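PDB 2E0I: 432aa long hypothetical deoxyribodipyrimidine photolyase, which probably repairs UV-damaged DNA as a light-driven deoxyribodipyrimidine photolyase, carrying two FAD molecules, one of which may serve as a novel light-harvesting cofactor. Local coordinates for residues S133-R138 with A254-H259; W350-I353 with V358-M361; W329-F334 with A344-N349. All blocks are in the same frame, centred on the assembly; numbering follows the deposited sequence.

Interaction 1 of 3, residues S133-R138 with A254-H259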
# COMPACT_ATOMS: atom_id res chain seq x y z
N SER A 133 1.67 17.24 -12.87
CA SER A 133 0.95 18.21 -13.69
C SER A 133 0.22 17.51 -14.84
O SER A 133 -0.79 18.02 -15.34
CB SER A 133 1.91 19.24 -14.26
OG SER A 133 2.70 18.66 -15.27
N LEU A 134 0.73 16.36 -15.24
CA LEU A 134 0.15 15.59 -16.34
C LEU A 134 -1.17 14.88 -16.06
O LEU A 134 -1.69 14.21 -16.94
CB LEU A 134 1.14 14.52 -16.82
CG LEU A 134 2.52 14.96 -17.29
CD1 LEU A 134 3.30 13.73 -17.75
CD2 LEU A 134 2.37 15.96 -18.42
N PHE A 135 -1.71 15.00 -14.85
CA PHE A 135 -2.96 14.31 -14.58
C PHE A 135 -4.21 15.15 -14.87
O PHE A 135 -4.30 16.31 -14.44
CB PHE A 135 -3.01 13.83 -13.14
CG PHE A 135 -4.19 12.95 -12.84
CD1 PHE A 135 -4.16 11.60 -13.18
CD2 PHE A 135 -5.34 13.47 -12.27
CE1 PHE A 135 -5.28 10.79 -12.96
CE2 PHE A 135 -6.46 12.67 -12.04
CZ PHE A 135 -6.43 11.33 -12.38
N HIS A 136 -5.16 14.55 -15.57
CA HIS A 136 -6.42 15.20 -15.93
C HIS A 136 -7.29 14.17 -16.63
O HIS A 136 -7.99 14.49 -17.60
CB HIS A 136 -6.18 16.40 -16.89
CG HIS A 136 -5.46 16.04 -18.16
ND1 HIS A 136 -4.17 16.45 -18.43
CD2 HIS A 136 -5.86 15.31 -19.24
CE1 HIS A 136 -3.80 15.99 -19.61
NE2 HIS A 136 -4.80 15.29 -20.12
N HIS A 137 -7.27 12.93 -16.14
CA HIS A 137 -8.04 11.87 -16.79
C HIS A 137 -9.17 11.20 -16.01
O HIS A 137 -9.08 11.01 -14.79
CB HIS A 137 -7.06 10.81 -17.30
CG HIS A 137 -5.87 11.38 -18.00
ND1 HIS A 137 -4.88 12.08 -17.33
CD2 HIS A 137 -5.51 11.38 -19.30
CE1 HIS A 137 -3.97 12.47 -18.20
NE2 HIS A 137 -4.33 12.06 -19.40
N ARG A 138 -10.21 10.82 -16.75
CA ARG A 138 -11.39 10.17 -16.16
C ARG A 138 -11.09 8.76 -15.68
O ARG A 138 -11.33 8.42 -14.52
CB ARG A 138 -12.55 10.13 -17.17
CG ARG A 138 -12.27 9.32 -18.45
CD ARG A 138 -13.49 9.27 -19.41
NE ARG A 138 -13.19 8.59 -20.68
CZ ARG A 138 -12.35 9.05 -21.62
NH1 ARG A 138 -12.15 8.34 -22.73
NH2 ARG A 138 -11.71 10.21 -21.47
N ALA A 254 -6.31 10.51 -5.98
CA ALA A 254 -6.53 10.96 -4.61
C ALA A 254 -5.96 12.35 -4.38
O ALA A 254 -6.52 13.16 -3.66
CB ALA A 254 -5.92 9.98 -3.63
N TYR A 255 -4.82 12.62 -5.00
CA TYR A 255 -4.20 13.92 -4.81
C TYR A 255 -5.11 15.06 -5.28
O TYR A 255 -5.18 16.10 -4.63
CB TYR A 255 -2.88 13.97 -5.56
CG TYR A 255 -2.19 15.29 -5.47
CD1 TYR A 255 -1.79 15.80 -4.24
CD2 TYR A 255 -1.93 16.04 -6.62
CE1 TYR A 255 -1.14 17.03 -4.16
CE2 TYR A 255 -1.27 17.27 -6.55
CZ TYR A 255 -0.88 17.77 -5.32
OH TYR A 255 -0.23 18.99 -5.24
N TYR A 256 -5.79 14.84 -6.40
CA TYR A 256 -6.66 15.86 -6.97
C TYR A 256 -8.11 15.77 -6.50
O TYR A 256 -8.93 16.63 -6.85
CB TYR A 256 -6.59 15.80 -8.50
CG TYR A 256 -5.30 16.34 -9.07
CD1 TYR A 256 -4.97 17.70 -8.96
CD2 TYR A 256 -4.41 15.50 -9.74
CE1 TYR A 256 -3.80 18.21 -9.50
CE2 TYR A 256 -3.23 16.01 -10.29
CZ TYR A 256 -2.93 17.36 -10.16
OH TYR A 256 -1.75 17.85 -10.66
N ASN A 257 -8.43 14.75 -5.71
CA ASN A 257 -9.78 14.55 -5.19
C ASN A 257 -9.68 14.06 -3.75
O ASN A 257 -10.09 12.95 -3.41
CB ASN A 257 -10.54 13.51 -6.02
CG ASN A 257 -10.66 13.89 -7.50
OD1 ASN A 257 -11.38 14.83 -7.87
ND2 ASN A 257 -9.96 13.15 -8.35
N PRO A 258 -9.15 14.91 -2.86
CA PRO A 258 -8.98 14.57 -1.45
C PRO A 258 -10.24 14.00 -0.78
O PRO A 258 -10.15 13.27 0.20
CB PRO A 258 -8.57 15.90 -0.82
CG PRO A 258 -7.90 16.61 -1.94
CD PRO A 258 -8.78 16.31 -3.11
N HIS A 259 -11.41 14.33 -1.31
CA HIS A 259 -12.63 13.83 -0.70
C HIS A 259 -12.75 12.32 -0.72
O HIS A 259 -13.57 11.76 0.02
CB HIS A 259 -13.88 14.47 -1.34
CG HIS A 259 -14.20 13.95 -2.72
ND1 HIS A 259 -13.57 14.42 -3.86
CD2 HIS A 259 -15.06 12.99 -3.13
CE1 HIS A 259 -14.04 13.77 -4.91
NE2 HIS A 259 -14.94 12.90 -4.50

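Interaction 2 of 3, residues W350-I353 with V358-M361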
# COMPACT_ATOMS: atom_id res chain seq x y z
N TRP A 350 -10.66 0.03 -3.43
CA TRP A 350 -11.93 -0.29 -2.79
C TRP A 350 -13.09 0.36 -3.52
O TRP A 350 -14.08 -0.29 -3.84
CB TRP A 350 -11.94 0.13 -1.32
CG TRP A 350 -11.36 -0.90 -0.41
CD1 TRP A 350 -10.07 -0.96 0.06
CD2 TRP A 350 -12.01 -2.08 0.08
NE1 TRP A 350 -9.89 -2.11 0.80
CE2 TRP A 350 -11.06 -2.81 0.83
CE3 TRP A 350 -13.31 -2.59 -0.05
CZ2 TRP A 350 -11.37 -4.02 1.45
CZ3 TRP A 350 -13.61 -3.80 0.57
CH2 TRP A 350 -12.65 -4.50 1.31
N GLN A 351 -12.96 1.65 -3.80
CA GLN A 351 -14.02 2.35 -4.49
C GLN A 351 -14.25 1.76 -5.87
O GLN A 351 -15.37 1.67 -6.34
CB GLN A 351 -13.69 3.83 -4.60
CG GLN A 351 -13.46 4.48 -3.26
CD GLN A 351 -14.18 5.79 -3.17
OE1 GLN A 351 -15.36 5.87 -3.51
NE2 GLN A 351 -13.48 6.84 -2.71
N TRP A 352 -13.16 1.35 -6.51
CA TRP A 352 -13.26 0.76 -7.83
C TRP A 352 -14.16 -0.46 -7.74
O TRP A 352 -15.11 -0.61 -8.49
CB TRP A 352 -11.88 0.34 -8.32
CG TRP A 352 -11.81 0.02 -9.79
CD1 TRP A 352 -11.55 0.89 -10.81
CD2 TRP A 352 -12.02 -1.26 -10.42
NE1 TRP A 352 -11.58 0.24 -12.02
CE2 TRP A 352 -11.87 -1.08 -11.81
CE3 TRP A 352 -12.32 -2.54 -9.93
CZ2 TRP A 352 -12.02 -2.13 -12.73
CZ3 TRP A 352 -12.46 -3.59 -10.84
CH2 TRP A 352 -12.31 -3.38 -12.22
N ILE A 353 -13.85 -1.34 -6.81
CA ILE A 353 -14.62 -2.55 -6.62
C ILE A 353 -16.07 -2.30 -6.22
O ILE A 353 -16.97 -2.99 -6.69
CB ILE A 353 -13.92 -3.45 -5.57
CG1 ILE A 353 -13.20 -4.58 -6.29
CG2 ILE A 353 -14.92 -4.02 -4.59
CD1 ILE A 353 -14.15 -5.46 -7.10
N VAL A 358 -13.63 4.97 -10.01
CA VAL A 358 -13.24 5.09 -11.40
C VAL A 358 -13.91 4.14 -12.37
O VAL A 358 -14.11 4.47 -13.54
CB VAL A 358 -11.72 4.99 -11.53
CG1 VAL A 358 -11.32 4.62 -12.95
CG2 VAL A 358 -11.10 6.34 -11.15
N ASP A 359 -14.26 2.94 -11.91
CA ASP A 359 -14.95 2.02 -12.80
C ASP A 359 -16.41 2.38 -12.65
O ASP A 359 -16.99 2.25 -11.56
CB ASP A 359 -14.73 0.58 -12.37
CG ASP A 359 -15.35 -0.41 -13.33
OD1 ASP A 359 -15.44 -1.61 -12.99
OD2 ASP A 359 -15.75 0.04 -14.43
N TYR A 360 -17.02 2.84 -13.74
CA TYR A 360 -18.41 3.27 -13.72
C TYR A 360 -19.48 2.16 -13.85
O TYR A 360 -20.64 2.37 -13.47
CB TYR A 360 -18.61 4.37 -14.78
CG TYR A 360 -17.83 5.65 -14.47
CD1 TYR A 360 -18.26 6.53 -13.46
CD2 TYR A 360 -16.64 5.95 -15.14
CE1 TYR A 360 -17.52 7.68 -13.13
CE2 TYR A 360 -15.89 7.10 -14.81
CZ TYR A 360 -16.34 7.96 -13.81
OH TYR A 360 -15.63 9.10 -13.49
N MET A 361 -19.09 0.99 -14.36
CA MET A 361 -20.03 -0.12 -14.50
C MET A 361 -20.20 -0.86 -13.16
O MET A 361 -19.32 -0.81 -12.30
CB MET A 361 -19.54 -1.11 -15.55
CG MET A 361 -18.63 -2.20 -15.00
SD MET A 361 -18.44 -3.67 -16.07
CE MET A 361 -19.93 -4.65 -15.63

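Interaction 3 of 3, residues W329-F334 with A344-N349. With FAD (flavin-adenine dinucleotide), chain E.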
# COMPACT_ATOMS: atom_id res chain seq x y z
N TRP A 329 -15.45 0.37 5.66
CA TRP A 329 -15.15 -0.59 6.72
C TRP A 329 -14.03 -1.52 6.24
O TRP A 329 -13.04 -1.76 6.94
CB TRP A 329 -16.40 -1.43 7.05
CG TRP A 329 -17.47 -0.72 7.83
CD1 TRP A 329 -17.82 0.60 7.77
CD2 TRP A 329 -18.38 -1.33 8.77
NE1 TRP A 329 -18.89 0.85 8.60
CE2 TRP A 329 -19.25 -0.31 9.23
CE3 TRP A 329 -18.54 -2.63 9.26
CZ2 TRP A 329 -20.27 -0.56 10.15
CZ3 TRP A 329 -19.56 -2.88 10.18
CH2 TRP A 329 -20.41 -1.85 10.62
N GLY A 330 -14.20 -2.03 5.02
CA GLY A 330 -13.22 -2.92 4.45
C GLY A 330 -11.91 -2.20 4.22
O GLY A 330 -10.85 -2.75 4.46
N GLU A 331 -11.99 -0.96 3.75
CA GLU A 331 -10.81 -0.14 3.51
C GLU A 331 -9.97 -0.07 4.77
O GLU A 331 -8.76 -0.32 4.73
CB GLU A 331 -11.20 1.28 3.11
CG GLU A 331 -10.02 2.20 2.93
CD GLU A 331 -10.39 3.68 2.94
OE1 GLU A 331 -9.50 4.51 2.63
OE2 GLU A 331 -11.56 4.01 3.25
N ARG A 332 -10.62 0.26 5.88
CA ARG A 332 -9.93 0.37 7.16
C ARG A 332 -9.39 -0.97 7.64
O ARG A 332 -8.27 -1.05 8.16
CB ARG A 332 -10.84 0.94 8.24
CG ARG A 332 -10.05 1.74 9.28
CD ARG A 332 -10.39 1.38 10.70
NE ARG A 332 -11.77 1.65 11.04
CZ ARG A 332 -12.39 1.27 12.16
NH1 ARG A 332 -11.75 0.57 13.11
NH2 ARG A 332 -13.67 1.57 12.33
N TYR A 333 -10.17 -2.03 7.49
CA TYR A 333 -9.68 -3.32 7.92
C TYR A 333 -8.39 -3.69 7.17
O TYR A 333 -7.42 -4.15 7.78
CB TYR A 333 -10.73 -4.39 7.70
CG TYR A 333 -10.27 -5.71 8.23
CD1 TYR A 333 -10.08 -5.90 9.60
CD2 TYR A 333 -9.97 -6.76 7.37
CE1 TYR A 333 -9.58 -7.09 10.09
CE2 TYR A 333 -9.47 -7.97 7.85
CZ TYR A 333 -9.28 -8.12 9.21
OH TYR A 333 -8.78 -9.30 9.69
N PHE A 334 -8.39 -3.51 5.85
CA PHE A 334 -7.22 -3.80 5.03
C PHE A 334 -6.03 -2.97 5.48
O PHE A 334 -4.92 -3.47 5.54
CB PHE A 334 -7.50 -3.49 3.56
CG PHE A 334 -7.88 -4.69 2.74
CD1 PHE A 334 -8.53 -5.78 3.32
CD2 PHE A 334 -7.63 -4.71 1.37
CE1 PHE A 334 -8.92 -6.87 2.56
CE2 PHE A 334 -8.02 -5.80 0.59
CZ PHE A 334 -8.66 -6.88 1.19
N ALA A 344 -3.91 5.98 -0.65
CA ALA A 344 -4.54 6.26 -1.95
C ALA A 344 -4.78 5.03 -2.80
O ALA A 344 -5.84 4.87 -3.41
CB ALA A 344 -3.71 7.26 -2.73
N ILE A 345 -3.79 4.15 -2.86
CA ILE A 345 -3.94 2.94 -3.65
C ILE A 345 -5.00 2.03 -3.04
O ILE A 345 -5.83 1.48 -3.76
CB ILE A 345 -2.58 2.22 -3.79
CG1 ILE A 345 -1.59 3.17 -4.50
CG2 ILE A 345 -2.73 0.93 -4.57
CD1 ILE A 345 -0.21 2.61 -4.72
N ASN A 346 -5.01 1.90 -1.72
CA ASN A 346 -6.02 1.06 -1.07
C ASN A 346 -7.41 1.67 -1.29
O ASN A 346 -8.35 0.97 -1.67
CB ASN A 346 -5.73 0.94 0.43
CG ASN A 346 -6.68 -0.03 1.13
OD1 ASN A 346 -6.86 -1.17 0.69
ND2 ASN A 346 -7.28 0.41 2.23
N ASN A 347 -7.53 2.98 -1.07
CA ASN A 347 -8.81 3.66 -1.26
C ASN A 347 -9.32 3.52 -2.69
O ASN A 347 -10.48 3.15 -2.92
CB ASN A 347 -8.67 5.14 -0.91
CG ASN A 347 -9.99 5.86 -0.94
OD1 ASN A 347 -10.57 6.09 -2.01
ND2 ASN A 347 -10.50 6.21 0.24
N GLY A 348 -8.44 3.83 -3.65
CA GLY A 348 -8.79 3.77 -5.06
C GLY A 348 -9.35 2.43 -5.44
O GLY A 348 -10.39 2.33 -6.10
N ASN A 349 -8.67 1.37 -5.01
CA ASN A 349 -9.10 0.02 -5.32
C ASN A 349 -10.44 -0.34 -4.69
O ASN A 349 -11.27 -0.95 -5.35
CB ASN A 349 -8.02 -0.96 -4.90
CG ASN A 349 -6.97 -1.17 -5.99
OD1 ASN A 349 -7.20 -1.91 -6.94
ND2 ASN A 349 -5.82 -0.51 -5.86
PA FAD E . 1.86 -8.22 -8.76
O1A FAD E . 3.08 -9.07 -8.75
O2A FAD E . 0.77 -8.31 -9.75
O5B FAD E . 2.61 -6.91 -9.33
C5B FAD E . 1.90 -5.90 -10.06
C4B FAD E . 2.35 -4.52 -9.59
O4B FAD E . 1.65 -3.47 -10.29
C3B FAD E . 2.04 -4.35 -8.10
O3B FAD E . 3.21 -4.68 -7.35
C2B FAD E . 1.83 -2.84 -8.03
O2B FAD E . 3.09 -2.17 -8.10
C1B FAD E . 1.03 -2.62 -9.31
N9A FAD E . -0.39 -3.00 -9.15
C8A FAD E . -0.95 -4.16 -9.50
N7A FAD E . -2.27 -4.10 -9.29
C5A FAD E . -2.55 -2.90 -8.81
C6A FAD E . -3.71 -2.25 -8.40
N6A FAD E . -4.89 -2.85 -8.48
N1A FAD E . -3.63 -1.00 -7.92
C2A FAD E . -2.47 -0.36 -7.84
N3A FAD E . -1.35 -0.94 -8.23
C4A FAD E . -1.35 -2.20 -8.71
N1 FAD E . -1.64 -2.24 -3.39
C2 FAD E . -0.81 -1.57 -2.48
O2 FAD E . 0.39 -1.43 -2.71
N3 FAD E . -1.33 -1.11 -1.26
C4 FAD E . -2.69 -1.33 -0.96
O4 FAD E . -3.16 -0.88 0.08
C4X FAD E . -3.50 -2.01 -1.86
N5 FAD E . -4.82 -2.30 -1.51
C5X FAD E . -5.67 -2.96 -2.42
C6 FAD E . -6.98 -3.22 -2.05
C7 FAD E . -7.84 -3.84 -2.96
C7M FAD E . -9.29 -4.09 -2.54
C8 FAD E . -7.37 -4.21 -4.22
C8M FAD E . -8.30 -4.87 -5.24
C9 FAD E . -6.05 -3.95 -4.57
C9A FAD E . -5.19 -3.31 -3.68
N10 FAD E . -3.86 -3.02 -4.03
C10 FAD E . -2.99 -2.46 -3.08
C1' FAD E . -3.36 -3.34 -5.39
C2' FAD E . -2.72 -4.72 -5.62
O2' FAD E . -3.60 -5.76 -5.19
C3' FAD E . -1.36 -4.85 -4.93
O3' FAD E . -0.51 -3.78 -5.34
C4' FAD E . -0.68 -6.17 -5.30
O4' FAD E . -1.52 -7.28 -4.95
C5' FAD E . 0.67 -6.32 -4.58
O5' FAD E . 1.26 -7.59 -4.84
P FAD E . 2.36 -7.79 -6.01
O1P FAD E . 3.39 -6.74 -5.84
O2P FAD E . 2.78 -9.21 -5.97
O3P FAD E . 1.53 -7.49 -7.36

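Interaction 1 of 3, residues S133-R138 with A254-H259
F135 and Y256 meet rim to rim, an aromatic pair without a true stack. The closest atoms are F135 CD2 and Y256 CD2, 3.4 Å apart, and Y256 CE2 comes within 3.6 Å of F135 CB, so the tyrosine lies against the root of the phenylalanine as well as its ring. The ring planes differ by only 8°, yet with centroids 5.7 Å apart neither ring lies over the face of the other; the two side chains lie alongside, pointing opposite ways.

What holds them there lies one shell out. F135 CG is anti to the backbone N (chi1 -172°), which turns the ring toward helix 238-256, where it also packs on L252 and L253, while the backbone N of H137 sits over the centre of one ring face. An alanine in place of F135 would probably leave Y256 without its ring partner and open a gap beside L252 and L253. Y255 CD2 lies over one face of the Y256 ring. The phenol passes S133, with its OH 4.1 Å from S133 CA, to hydrogen-bond with K132 O, and Y255 OH bonds to K132 NZ.

The contact joins the loop that follows edge strand 120-124 of the parallel α/β domain to the C-terminal part of a helix in the FAD-binding domain. The F135 side chain lies about 13 Å from a bound FAD. The chemistry is that of an interdomain seam at the surface: apolar ring rims make the direct contact, and the polar grip comes from the neighbouring K132.

Interaction 2 of 3, residues W350-I353 with V358-M361
The last turn of helix 343-353, a helix that helps line the flavin pocket, is met by the loop that follows it, where W352 and D359 pack as a CH-pi pair. D359 CB lies over one face of the indole, 3.4 Å from the centroid of the five-membered ring and 20° off its normal. From there the aspartate reaches on to the outer rim of the six-membered ring, with OD1 3.5 Å from W352 CZ2, and the carboxylate plane is inclined by 28° to the indole. Placing CG anti to the backbone N (chi1 -176°) is what sends the acid over the ring. V358 approaches differently, its CB standing at the indole edge, 4.2 Å from W352 CD1; the same valine packs on F249 and L253 of helix 238-256.

The charged end of D359 is held chiefly by R363, whose NH2 forms a salt bridge to OD1 and whose side chain also touches W352. A weak bond from M361 N reaches OD2.

A methylpentanediol molecule, probably from the crystallisation liquor, lies about 3 Å from the W352 side chain, and FAD lies about 7 Å from it, consistent with a wall of the family's dimer-binding pocket. The methylene thus supplies the contact with the indole face, and R363 probably offsets the negative charge that this brings beside the aromatic ring.

Interaction 3 of 3, residues W329-F334 with A344-N349
Two successive asparagines, N346 and N347, seize one glutamate, E331, at two different places: the first at its backbone, the second at its carboxylate. N346 ND2 donates to E331 O over 3.0 Å, with the donor tilted from the carbonyl plane. N347 ND2 bonds to E331 OE1 over 3.1 Å, coming from above the carboxylate plane, and the amide and carboxylate stand nearly perpendicular, at 83°. E331 reaches this far because CG is anti to the backbone N (chi1 176°) and the chain beyond is extended. The stronger partner of OE1 is N6A of the second FAD, and that of N347 ND2 is V260 O.

The two helices, 327-337 and 343-353, run roughly antiparallel, their axes 9.9 Å apart in these segments. Beside the polar pair, F334 turns a ring edge to N346 OD1, and the same ring presents its edge to C6 of the flavin.

N346 OD1 also lies 3.2 Å from flavin N5. An asparagine facing N5 is characteristic of photolyases, in which it is thought to tune the flavin radical. One turn on, N349 reads the adenine: OD1 accepts from N6A over 2.9 Å, and ND2 donates to N1A along an almost straight line (175°) as well as to I345 O. Such a bond from adenine to the helix under the isoalloxazine fits the U-shaped FAD of this family.

The bond to E331 O therefore probably sets which end of the N346 amide meets the flavin, and E331 connects that same helix pair to the second cofactor.

Overall arrangement
Interaction 3 is buried near the centre of the chain, interaction 2 is partly buried, and interaction 1 lies at the surface. Interactions 2 and 3 share helix 343-353 and touch directly, W350 packing with its NE1 against F334 and E331. Segment 254-259 of interaction 1 touches the same helix, A254 against A344, and interaction 1 meets interaction 2 where R138 lies by V358; it alone bridges the two family domains. The chemistry changes with place: directed amide and carboxylate bonds around the cofactors, a methylene over an aromatic face, its carboxylate paired with an arginine, in the partly buried loop beyond the helix end, and simple ring-rim packing at the domain seam.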